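Local coordinates for restriction endonuclease R.BpuJI (Bacillus pumilus, PDB 2VLA), which binds its cognate DNA sequence through this N-terminal recognition domain, as part of a restriction endonuclease that probably cleaves DNA, at residues N31-I36 against K46-R51. Residues are numbered along the deposited sequence; the frame is centred on the assembly and turned at random.
Sequences NIIDDI and KDFNNR
Arg-51 reaches across to Asp-35 and shows how one residue can both pack and pair at a helix–helix interface. Its NH1 and NH2 converge on a single oxygen: Asp-35 OD2 offers its anti lone pair to Arg-51 NH1 at 3.0 Å and takes NH2 on the anti side too, but out of the carboxylate plane. Neither N-H points straight at the acceptor, and the carboxylate and guanidinium planes stand 44° apart. The arginine chain is bent at chi2 (-93°) and again at chi3, which folds it along Ile-32: CG1 of Ile-32 lies over one guanidinium face, offset toward its rim, while its CD1 meets Arg-51 CB at 3.5 Å. With the guanidinium lost to an alanine here, Asp-35 would probably be left without its charge partner and Ile-32 CG1 without its cover. Deeper in, Ile-32 sends its other branch to Phe-48, CG2 sitting 3.7 Å from ring atom CD2, and Ile-33 CG1 comes to the ring edge. Ile-36 CD1 lies 3.9 Å from Asp-47 CB. Phe-48 also packs on helix 62-76. The result is a roughly antiparallel pair of consecutive helices, 22-36 and 41-56, joined through short strand 39-40, with an apolar core and a marginal salt bridge, in the mainly helical DNA-recognition domain.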
loop_
_atom_site.group_PDB
_atom_site.type_symbol
_atom_site.label_atom_id
_atom_site.label_comp_id
_atom_site.label_asym_id
_atom_site.label_seq_id
_atom_site.Cartn_x
_atom_site.Cartn_y
_atom_site.Cartn_z
ATOM N N ASN A 31 1.849 -4.219 20.599
ATOM C CA ASN A 31 2.005 -4.274 22.051
ATOM C C ASN A 31 3.190 -3.475 22.503
ATOM O O ASN A 31 3.143 -2.826 23.539
ATOM C CB ASN A 31 2.092 -5.717 22.538
ATOM C CG ASN A 31 0.727 -6.369 22.638
ATOM O OD1 ASN A 31 -0.255 -5.717 23.019
ATOM N ND2 ASN A 31 0.645 -7.624 22.284
ATOM N N ILE A 32 4.270 -3.520 21.727
ATOM C CA ILE A 32 5.425 -2.692 22.028
ATOM C C ILE A 32 5.008 -1.217 22.021
ATOM O O ILE A 32 5.277 -0.476 22.968
ATOM C CB ILE A 32 6.560 -2.916 21.031
ATOM C CG1 ILE A 32 7.140 -4.329 21.212
ATOM C CG2 ILE A 32 7.643 -1.826 21.213
ATOM C CD1 ILE A 32 8.093 -4.780 20.090
ATOM N N ILE A 33 4.362 -0.794 20.954
ATOM C CA ILE A 33 3.953 0.600 20.824
ATOM C C ILE A 33 2.972 1.014 21.933
ATOM O O ILE A 33 3.148 2.046 22.578
ATOM C CB ILE A 33 3.353 0.857 19.436
ATOM C CG1 ILE A 33 4.454 0.787 18.380
ATOM C CG2 ILE A 33 2.662 2.217 19.378
ATOM C CD1 ILE A 33 3.933 0.635 16.956
ATOM N N ASP A 34 1.980 0.177 22.190
ATOM C CA ASP A 34 0.975 0.489 23.200
ATOM C C ASP A 34 1.624 0.616 24.596
ATOM O O ASP A 34 1.247 1.479 25.397
ATOM C CB ASP A 34 -0.088 -0.601 23.206
ATOM C CG ASP A 34 -1.195 -0.321 24.149
ATOM O OD1 ASP A 34 -1.805 0.759 24.040
ATOM O OD2 ASP A 34 -1.504 -1.207 24.958
ATOM N N ASP A 35 2.611 -0.244 24.868
ATOM C CA ASP A 35 3.271 -0.267 26.171
ATOM C C ASP A 35 4.154 0.957 26.394
ATOM O O ASP A 35 4.123 1.567 27.476
ATOM C CB ASP A 35 4.125 -1.512 26.305
ATOM C CG ASP A 35 3.309 -2.762 26.568
ATOM O OD1 ASP A 35 2.082 -2.645 26.825
ATOM O OD2 ASP A 35 3.904 -3.869 26.533
ATOM N N ILE A 36 4.990 1.291 25.406
ATOM C CA ILE A 36 6.040 2.276 25.623
ATOM C C ILE A 36 5.605 3.703 25.282
ATOM O O ILE A 36 6.217 4.660 25.742
ATOM C CB ILE A 36 7.372 1.906 24.871
ATOM C CG1 ILE A 36 7.231 2.077 23.355
ATOM C CG2 ILE A 36 7.795 0.477 25.212
ATOM C CD1 ILE A 36 8.543 1.797 22.569
ATOM N N LYS A 46 15.105 3.253 21.493
ATOM C CA LYS A 46 15.815 2.271 22.294
ATOM C C LYS A 46 14.869 1.188 22.767
ATOM O O LYS A 46 15.155 -0.010 22.633
ATOM C CB LYS A 46 16.485 2.947 23.499
ATOM C CG LYS A 46 17.066 1.973 24.524
ATOM N N ASP A 47 13.731 1.607 23.307
ATOM C CA ASP A 47 12.787 0.686 23.909
ATOM C C ASP A 47 12.100 -0.193 22.860
ATOM O O ASP A 47 11.871 -1.384 23.084
ATOM C CB ASP A 47 11.756 1.457 24.727
ATOM C CG ASP A 47 12.358 2.091 25.983
ATOM O OD1 ASP A 47 13.448 1.642 26.421
ATOM O OD2 ASP A 47 11.749 3.034 26.519
ATOM N N PHE A 48 11.788 0.388 21.710
ATOM C CA PHE A 48 11.202 -0.382 20.627
ATOM C C PHE A 48 12.165 -1.486 20.174
ATOM O O PHE A 48 11.794 -2.647 20.093
ATOM C CB PHE A 48 10.847 0.524 19.446
ATOM C CG PHE A 48 10.200 -0.199 18.312
ATOM C CD1 PHE A 48 10.970 -0.884 17.384
ATOM C CD2 PHE A 48 8.813 -0.177 18.155
ATOM C CE1 PHE A 48 10.382 -1.558 16.336
ATOM C CE2 PHE A 48 8.215 -0.861 17.117
ATOM C CZ PHE A 48 9.001 -1.546 16.198
ATOM N N ASN A 49 13.400 -1.102 19.879
ATOM C CA ASN A 49 14.395 -2.044 19.379
ATOM C C ASN A 49 14.700 -3.151 20.390
ATOM O O ASN A 49 14.846 -4.305 20.026
ATOM C CB ASN A 49 15.690 -1.318 19.041
ATOM C CG ASN A 49 15.618 -0.562 17.734
ATOM O OD1 ASN A 49 14.537 -0.356 17.174
ATOM N ND2 ASN A 49 16.782 -0.136 17.236
ATOM N N ASN A 50 14.796 -2.783 21.663
ATOM C CA ASN A 50 15.073 -3.756 22.714
ATOM C C ASN A 50 13.984 -4.815 22.850
ATOM O O ASN A 50 14.272 -5.967 23.175
ATOM C CB ASN A 50 15.304 -3.055 24.060
ATOM C CG ASN A 50 16.690 -2.426 24.164
ATOM O OD1 ASN A 50 17.599 -2.776 23.416
ATOM N ND2 ASN A 50 16.848 -1.493 25.093
ATOM N N ARG A 51 12.732 -4.430 22.600
ATOM C CA ARG A 51 11.633 -5.388 22.604
ATOM C C ARG A 51 11.593 -6.217 21.306
ATOM O O ARG A 51 11.415 -7.437 21.347
ATOM C CB ARG A 51 10.286 -4.677 22.817
ATOM C CG ARG A 51 10.069 -4.106 24.229
ATOM C CD ARG A 51 9.342 -5.091 25.169
ATOM N NE ARG A 51 8.018 -5.531 24.678
ATOM C CZ ARG A 51 6.849 -4.946 24.986
ATOM N NH1 ARG A 51 6.810 -3.868 25.764
ATOM N NH2 ARG A 51 5.719 -5.442 24.504
#